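PDB 5HMQ: 3-dehydroshikimate dehydratase from Pseudomonas putida, which converts 3-dehydroshikimate to protocatechuate and water with the help of a divalent metal cation, on the path that degrades quinate and shikimate. Local coordinates for residues Gly134-Ala139 with Phe191-Asp196; Ile443-Leu448 with Ala610-Ala615; His588-Pro593 with Arg597-Ile602. One frame throughout, in Å; residues are numbered along the deposited sequence.

Contact 1: residues Gly134-Ala139 with Phe191-Asp196. With MG (magnesium ion), chain K.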
# COMPACT_ATOMS: atom_id res chain seq x y z
N GLY C 134 -16.21 -14.92 -27.11
CA GLY C 134 -16.73 -13.62 -26.73
C GLY C 134 -15.85 -12.50 -27.24
O GLY C 134 -14.68 -12.42 -26.87
N TYR C 135 -16.40 -11.64 -28.10
CA TYR C 135 -15.63 -10.62 -28.79
C TYR C 135 -15.74 -9.30 -28.04
O TYR C 135 -16.84 -8.79 -27.83
CB TYR C 135 -16.13 -10.47 -30.23
CG TYR C 135 -15.26 -9.61 -31.13
CD1 TYR C 135 -13.88 -9.69 -31.09
CD2 TYR C 135 -15.84 -8.74 -32.04
CE1 TYR C 135 -13.09 -8.91 -31.92
CE2 TYR C 135 -15.07 -7.95 -32.88
CZ TYR C 135 -13.69 -8.04 -32.82
OH TYR C 135 -12.92 -7.26 -33.65
N GLU C 136 -14.59 -8.75 -27.63
CA GLU C 136 -14.52 -7.51 -26.87
C GLU C 136 -13.74 -6.47 -27.66
O GLU C 136 -12.67 -6.76 -28.19
CB GLU C 136 -13.84 -7.73 -25.51
CG GLU C 136 -13.64 -6.45 -24.71
CD GLU C 136 -12.59 -6.60 -23.62
OE1 GLU C 136 -12.91 -6.32 -22.44
OE2 GLU C 136 -11.46 -7.02 -23.94
N ALA C 137 -14.28 -5.25 -27.72
CA ALA C 137 -13.59 -4.13 -28.35
C ALA C 137 -12.70 -3.44 -27.32
O ALA C 137 -13.17 -3.01 -26.27
CB ALA C 137 -14.59 -3.13 -28.93
N LEU C 138 -11.41 -3.37 -27.62
CA LEU C 138 -10.52 -2.49 -26.87
C LEU C 138 -10.71 -1.06 -27.34
O LEU C 138 -10.86 -0.80 -28.54
CB LEU C 138 -9.06 -2.92 -27.05
CG LEU C 138 -8.73 -4.35 -26.62
CD1 LEU C 138 -7.27 -4.67 -26.92
CD2 LEU C 138 -9.03 -4.56 -25.15
N ALA C 139 -10.72 -0.12 -26.39
CA ALA C 139 -10.92 1.28 -26.73
C ALA C 139 -9.85 1.81 -27.68
O ALA C 139 -10.06 2.83 -28.34
CB ALA C 139 -10.95 2.14 -25.47
N PHE C 191 -20.80 -11.98 -21.89
CA PHE C 191 -20.05 -11.66 -20.68
C PHE C 191 -20.03 -10.15 -20.48
O PHE C 191 -20.01 -9.39 -21.45
CB PHE C 191 -18.61 -12.20 -20.77
CG PHE C 191 -18.02 -12.58 -19.44
CD1 PHE C 191 -18.27 -13.82 -18.89
CD2 PHE C 191 -17.23 -11.69 -18.75
CE1 PHE C 191 -17.73 -14.17 -17.67
CE2 PHE C 191 -16.68 -12.03 -17.53
CZ PHE C 191 -16.94 -13.28 -16.99
N VAL C 192 -20.03 -9.74 -19.22
CA VAL C 192 -20.01 -8.33 -18.86
C VAL C 192 -18.91 -8.11 -17.83
O VAL C 192 -18.91 -8.76 -16.77
CB VAL C 192 -21.37 -7.86 -18.30
CG1 VAL C 192 -21.27 -6.43 -17.78
CG2 VAL C 192 -22.45 -7.96 -19.36
N GLN C 193 -17.99 -7.21 -18.14
CA GLN C 193 -16.92 -6.82 -17.23
C GLN C 193 -17.18 -5.40 -16.74
O GLN C 193 -17.27 -4.47 -17.56
CB GLN C 193 -15.55 -6.89 -17.91
CG GLN C 193 -15.14 -8.27 -18.38
CD GLN C 193 -13.81 -8.23 -19.11
OE1 GLN C 193 -13.51 -7.27 -19.81
NE2 GLN C 193 -13.01 -9.28 -18.94
N MSE C 194 -17.31 -5.23 -15.43
CA MSE C 194 -17.45 -3.90 -14.86
C MSE C 194 -16.09 -3.39 -14.41
O MSE C 194 -15.34 -4.10 -13.74
CB MSE C 194 -18.43 -3.91 -13.69
CG MSE C 194 -19.81 -4.45 -14.02
SE MSE C 194 -20.71 -3.53 -15.49
CE MSE C 194 -20.82 -1.74 -14.74
N ALA C 195 -15.77 -2.15 -14.78
CA ALA C 195 -14.54 -1.51 -14.34
C ALA C 195 -14.78 -0.01 -14.25
O ALA C 195 -15.13 0.62 -15.26
CB ALA C 195 -13.39 -1.81 -15.31
N ASP C 196 -14.57 0.56 -13.08
CA ASP C 196 -14.72 1.99 -12.87
C ASP C 196 -13.36 2.67 -12.98
O ASP C 196 -12.31 2.03 -12.98
CB ASP C 196 -15.36 2.26 -11.50
CG ASP C 196 -16.08 3.59 -11.44
OD1 ASP C 196 -15.99 4.36 -12.42
OD2 ASP C 196 -16.74 3.87 -10.42
MG MG K . -12.02 -6.10 -20.59
O HOH W 1 -11.06 -7.83 -21.01
O HOH W 2 -10.41 -5.17 -21.25

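Contact 2: residues Ile443-Leu448 with Ala610-Ala615. With MG (magnesium ion), chain L.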
# COMPACT_ATOMS: atom_id res chain seq x y z
N ILE C 443 -20.95 20.46 14.18
CA ILE C 443 -19.88 19.98 13.31
C ILE C 443 -20.34 20.09 11.87
O ILE C 443 -21.32 19.45 11.46
CB ILE C 443 -19.49 18.54 13.67
CG1 ILE C 443 -18.89 18.49 15.08
CG2 ILE C 443 -18.53 17.97 12.64
CD1 ILE C 443 -18.77 17.10 15.65
N ASP C 444 -19.64 20.91 11.08
CA ASP C 444 -20.01 21.10 9.69
C ASP C 444 -19.40 20.04 8.79
O ASP C 444 -20.08 19.49 7.92
CB ASP C 444 -19.60 22.50 9.23
CG ASP C 444 -19.86 22.72 7.75
OD1 ASP C 444 -20.99 23.12 7.40
OD2 ASP C 444 -18.93 22.49 6.95
N HIS C 445 -18.11 19.75 8.97
CA HIS C 445 -17.47 18.69 8.21
C HIS C 445 -16.24 18.22 8.97
O HIS C 445 -15.73 18.90 9.86
CB HIS C 445 -17.09 19.15 6.79
CG HIS C 445 -16.12 20.28 6.75
ND1 HIS C 445 -16.51 21.59 6.59
CD2 HIS C 445 -14.76 20.30 6.81
CE1 HIS C 445 -15.44 22.37 6.57
NE2 HIS C 445 -14.37 21.61 6.70
N MSE C 446 -15.79 17.02 8.61
CA MSE C 446 -14.61 16.44 9.23
C MSE C 446 -13.80 15.70 8.18
O MSE C 446 -14.30 14.81 7.49
CB MSE C 446 -15.01 15.50 10.36
CG MSE C 446 -13.84 14.96 11.15
SE MSE C 446 -14.37 14.02 12.78
CE MSE C 446 -15.44 12.59 11.97
N ALA C 447 -12.53 16.10 8.04
CA ALA C 447 -11.65 15.57 7.02
C ALA C 447 -10.81 14.43 7.57
O ALA C 447 -10.37 14.47 8.72
CB ALA C 447 -10.74 16.66 6.46
N LEU C 448 -10.59 13.41 6.74
CA LEU C 448 -9.71 12.31 7.08
C LEU C 448 -8.47 12.35 6.19
O LEU C 448 -8.56 12.67 5.00
CB LEU C 448 -10.42 10.96 6.91
CG LEU C 448 -11.76 10.76 7.62
CD1 LEU C 448 -12.26 9.33 7.38
CD2 LEU C 448 -11.68 11.11 9.11
N ALA C 610 -21.45 26.77 -0.17
CA ALA C 610 -21.51 25.33 0.03
C ALA C 610 -20.16 24.62 -0.03
O ALA C 610 -20.11 23.42 0.27
CB ALA C 610 -22.45 24.69 -1.01
N GLY C 611 -19.08 25.30 -0.41
CA GLY C 611 -17.79 24.66 -0.55
C GLY C 611 -17.04 24.53 0.76
O GLY C 611 -17.60 24.63 1.85
N TYR C 612 -15.73 24.31 0.63
CA TYR C 612 -14.85 24.15 1.77
C TYR C 612 -13.76 25.21 1.84
O TYR C 612 -12.91 25.15 2.74
CB TYR C 612 -14.16 22.77 1.76
CG TYR C 612 -15.07 21.57 1.90
CD1 TYR C 612 -15.62 21.23 3.12
CD2 TYR C 612 -15.31 20.73 0.81
CE1 TYR C 612 -16.43 20.12 3.26
CE2 TYR C 612 -16.12 19.62 0.94
CZ TYR C 612 -16.68 19.31 2.17
OH TYR C 612 -17.48 18.20 2.30
N GLY C 613 -13.77 26.18 0.94
CA GLY C 613 -12.69 27.16 0.90
C GLY C 613 -11.37 26.56 0.51
O GLY C 613 -10.33 26.95 1.05
N ALA C 614 -11.38 25.60 -0.42
CA ALA C 614 -10.15 24.93 -0.84
C ALA C 614 -9.15 25.88 -1.47
O ALA C 614 -7.96 25.57 -1.51
CB ALA C 614 -10.47 23.79 -1.80
N ALA C 615 -9.61 27.03 -1.97
CA ALA C 615 -8.71 28.00 -2.58
C ALA C 615 -7.67 28.54 -1.60
O ALA C 615 -6.66 29.09 -2.03
CB ALA C 615 -9.51 29.16 -3.18
MG MG L . -12.38 22.29 6.12
O HOH W 3 -13.25 23.87 5.10
O HOH W 4 -12.39 20.88 4.21
O HOH W 5 -10.57 22.95 5.35

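Contact 3: residues His588-Pro593 with Arg597-Ile602. With MG (magnesium ion), chain L.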
# COMPACT_ATOMS: atom_id res chain seq x y z
N HIS C 588 -13.56 31.70 7.41
CA HIS C 588 -13.08 30.58 8.20
C HIS C 588 -11.66 30.84 8.67
O HIS C 588 -10.90 31.59 8.04
CB HIS C 588 -13.15 29.26 7.40
CG HIS C 588 -12.37 29.26 6.13
ND1 HIS C 588 -11.67 28.16 5.69
CD2 HIS C 588 -12.19 30.22 5.18
CE1 HIS C 588 -11.08 28.44 4.54
NE2 HIS C 588 -11.38 29.68 4.21
N VAL C 589 -11.31 30.23 9.80
CA VAL C 589 -9.98 30.31 10.38
C VAL C 589 -9.55 28.91 10.80
O VAL C 589 -10.38 28.02 11.01
CB VAL C 589 -9.91 31.27 11.59
CG1 VAL C 589 -10.20 32.70 11.15
CG2 VAL C 589 -10.87 30.82 12.68
N TYR C 590 -8.24 28.72 10.93
CA TYR C 590 -7.67 27.45 11.33
C TYR C 590 -6.81 27.61 12.58
O TYR C 590 -6.18 28.65 12.78
CB TYR C 590 -6.83 26.83 10.21
CG TYR C 590 -7.59 26.53 8.94
CD1 TYR C 590 -8.38 25.39 8.85
CD2 TYR C 590 -7.52 27.37 7.84
CE1 TYR C 590 -9.08 25.09 7.69
CE2 TYR C 590 -8.22 27.08 6.68
CZ TYR C 590 -9.00 25.94 6.61
OH TYR C 590 -9.69 25.64 5.47
N THR C 591 -6.79 26.57 13.40
CA THR C 591 -5.83 26.48 14.50
C THR C 591 -4.58 25.74 14.03
O THR C 591 -4.56 25.09 12.99
CB THR C 591 -6.44 25.76 15.70
OG1 THR C 591 -6.47 24.35 15.45
CG2 THR C 591 -7.86 26.24 15.96
N GLU C 592 -3.53 25.84 14.83
CA GLU C 592 -2.37 24.99 14.63
C GLU C 592 -2.76 23.54 14.93
O GLU C 592 -3.75 23.29 15.62
CB GLU C 592 -1.21 25.42 15.52
CG GLU C 592 -0.63 26.78 15.17
CD GLU C 592 0.48 27.19 16.12
OE1 GLU C 592 0.47 26.73 17.28
OE2 GLU C 592 1.35 27.98 15.71
N PRO C 593 -2.01 22.57 14.41
CA PRO C 593 -2.31 21.17 14.73
C PRO C 593 -2.15 20.90 16.21
O PRO C 593 -1.22 21.39 16.85
CB PRO C 593 -1.29 20.39 13.89
CG PRO C 593 -0.91 21.32 12.79
CD PRO C 593 -0.96 22.69 13.38
N ARG C 597 -1.03 16.46 14.93
CA ARG C 597 -2.04 15.62 14.31
C ARG C 597 -3.14 16.46 13.68
O ARG C 597 -2.90 17.20 12.72
CB ARG C 597 -2.65 14.65 15.32
CG ARG C 597 -1.72 14.25 16.43
CD ARG C 597 -1.41 12.77 16.40
NE ARG C 597 -0.41 12.42 17.41
CZ ARG C 597 0.11 11.21 17.56
NH1 ARG C 597 -0.26 10.22 16.76
NH2 ARG C 597 1.02 11.00 18.50
N PHE C 598 -4.34 16.36 14.24
CA PHE C 598 -5.48 17.11 13.73
C PHE C 598 -5.46 18.55 14.22
O PHE C 598 -4.93 18.86 15.29
CB PHE C 598 -6.79 16.44 14.15
CG PHE C 598 -6.83 16.07 15.61
CD1 PHE C 598 -7.22 16.99 16.57
CD2 PHE C 598 -6.48 14.79 16.02
CE1 PHE C 598 -7.25 16.65 17.91
CE2 PHE C 598 -6.51 14.44 17.36
CZ PHE C 598 -6.90 15.37 18.31
N PHE C 599 -6.03 19.44 13.41
CA PHE C 599 -6.28 20.82 13.80
C PHE C 599 -7.77 21.08 13.73
O PHE C 599 -8.56 20.23 13.31
CB PHE C 599 -5.49 21.80 12.92
CG PHE C 599 -5.79 21.68 11.45
CD1 PHE C 599 -5.09 20.77 10.66
CD2 PHE C 599 -6.73 22.50 10.84
CE1 PHE C 599 -5.35 20.66 9.31
CE2 PHE C 599 -6.98 22.40 9.49
CZ PHE C 599 -6.30 21.48 8.72
N PHE C 600 -8.17 22.27 14.16
CA PHE C 600 -9.58 22.65 14.17
C PHE C 600 -9.82 23.81 13.23
O PHE C 600 -8.90 24.56 12.87
CB PHE C 600 -10.04 23.00 15.59
CG PHE C 600 -10.01 21.85 16.54
CD1 PHE C 600 -8.89 21.60 17.31
CD2 PHE C 600 -11.10 21.01 16.67
CE1 PHE C 600 -8.85 20.53 18.19
CE2 PHE C 600 -11.07 19.94 17.55
CZ PHE C 600 -9.95 19.70 18.31
N GLU C 601 -11.08 23.96 12.83
CA GLU C 601 -11.50 25.00 11.91
C GLU C 601 -12.83 25.58 12.39
O GLU C 601 -13.71 24.83 12.82
CB GLU C 601 -11.64 24.46 10.48
CG GLU C 601 -12.16 25.48 9.48
CD GLU C 601 -12.35 24.89 8.09
OE1 GLU C 601 -12.32 23.65 7.96
OE2 GLU C 601 -12.54 25.67 7.13
N ILE C 602 -12.94 26.90 12.32
CA ILE C 602 -14.18 27.61 12.62
C ILE C 602 -14.62 28.33 11.35
O ILE C 602 -13.82 29.07 10.75
CB ILE C 602 -14.01 28.61 13.78
CG1 ILE C 602 -13.56 27.89 15.04
CG2 ILE C 602 -15.29 29.40 14.00
CD1 ILE C 602 -13.10 28.81 16.15
MG MG L . -12.38 22.29 6.12
O HOH W 5 -10.57 22.95 5.35
O HOH W 3 -13.25 23.87 5.10
O HOH W 4 -12.39 20.88 4.21

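Contact 1: residues Gly134-Ala139 with Phe191-Asp196
Glu136 and Gln193 meet through a magnesium ion rather than through each other. Starting at CB, the Glu136 chain leaves strand 132-136 toward Gln193 with CG anti to the backbone N (chi1 175°) and stays extended, which carries the carboxylate into the middle of the barrel. On its way the side chain packs against Leu99 and Cys101 of strand 97-101. Beyond CD the carboxylate splits: OE1 binds the ion, 2.1 Å from MG. The other oxygen, OE2, is turned away from the metal, 3.5 Å from MG, so the carboxylate coordinates through a single oxygen. Gln193 comes in across Glu136 at about a right angle and offers its amide oxygen, with OE1 2.0 Å from MG. The carboxylate and amide planes stand 65° apart. The two ligand oxygens, Glu136 OE1 and Gln193 OE1, are left 2.9 Å apart; the shared cation draws them together, and no hydrogen bond joins them. The amide nitrogen Gln193 NE2 donates to Glu32, which fixes which end of the amide faces the metal, and it also makes a weak hydrogen bond to a metal-bound water, 3.2 Å from NE2 to the water oxygen. Two waters, Asp167 and Glu241 complete the catalytic metal site. Both segments run from the C-terminal end of a parallel TIM-barrel strand into the loop that follows, where such active sites lie. Strand 162-167, carrying Asp167, runs between them; strand 238-240 follows strand 189-194, and His170 of helix 168-172 packs on Glu136.

Contact 2: residues Ile443-Leu448 with Ala610-Ala615
The imidazole of His445 takes the edge of the Tyr612 ring on one of its faces, an edge-to-face (T-shaped) pair with planes at 83° and ring centroids 4.7 Å apart. Tyr612 CD1 sits over the middle of the imidazole, and CE1 beside it comes closest, 3.5 Å from His445 CG. Seen from the tyrosine, the histidine lies at the CD1-CE1 edge, close to the phenol plane. The ring of His523 also meets this imidazole, nearly perpendicular to it. At the imidazole's own edge both nitrogens are in use. NE2 binds the magnesium ion at 2.2 Å from MG. ND1 donates to the carboxylate of the preceding residue: Asp444 OD2 lies in the ring plane, 2.6 Å from His445 ND1, and accepts through its anti lone pair. With CG between the backbone N and the carbonyl carbon (chi1 61°), His445 holds its ring off the strand with NE2 toward the metal and one face toward Tyr612. The loop 610-615 also meets the metal's water shell, since the carbonyl Tyr612 O accepts a hydrogen bond from a coordinated water, 2.7 Å from that water's oxygen. The phenol oxygen Tyr612 OH makes a weak hydrogen bond to Arg496. His523 and Glu601 supply the other protein ligands of this magnesium site, in the C-terminal dioxygenase-like domain, and Asp444 OD2 is shared with Arg605 in a salt bridge. A two-histidine, one-carboxylate triad of this kind is the familiar metal site of hydroxyphenylpyruvate dioxygenases, although this domain has no such activity. The Asp444 bond at ND1 and the metal bond at NE2 together hold the ring's rotation; the carboxylate probably makes NE2 a stronger donor to the cation.

Contact 3: residues His588-Pro593 with Arg597-Ile602
The beta hairpin of strands 585-590 and 599-606 brings Glu601, a magnesium ligand of the dioxygenase-like domain, beside His588 and Tyr590. Val589 and Ile602 form an antiparallel hydrogen-bonded pair, with Val589 N 2.9 Å from Ile602 O and Ile602 N 3.1 Å from Val589 O. Past it, Thr591 N donates to Phe600 O, while Thr591 OG1, in place of the Thr591 carbonyl, accepts from Phe600 N (3.0 Å) and gives its own proton to Glu592 O. Glu601 swings CG away from its own backbone N (chi1 176°), runs out extended alongside Tyr590 and binds the ion through OE1, 2.3 Å from MG. Its other oxygen, OE2, accepts from His588 ND1 at 3.0 Å, the donor lying on the anti side and 23° out of the carboxylate plane, and from a metal-bound water. Tyr590 OH is hydrogen-bonded to another coordinated water, while its CD1 meets Phe599 CE2 at 3.4 Å. Phe599 in turn stacks on the ligand His523. With OE1 on the cation and OE2 gripped by histidine and water, the carboxylate's rotation is fixed, and His588, itself bonded through NE2 to Asn616, acts as a second-shell residue that positions it.

From the N terminus, the chain first builds the TIM barrel, where contact 1 joins strands 132-136 and 189-194 and closes a loop of 51 residues that includes strand 162-167 between them. It is finished before the other two begin, and lies on the far side of the chain's centre, about 38 Å from contact 2 and 46 Å from contact 3, centre to centre. Contact 2 then spans 161 residues, from strand 440-450 to the loop before helix 617-625. Contact 3, a hairpin with three residues between its segments, nests inside it. Their centres are 12 Å apart; they reach the same mixed sheet and share one magnesium ion with three waters.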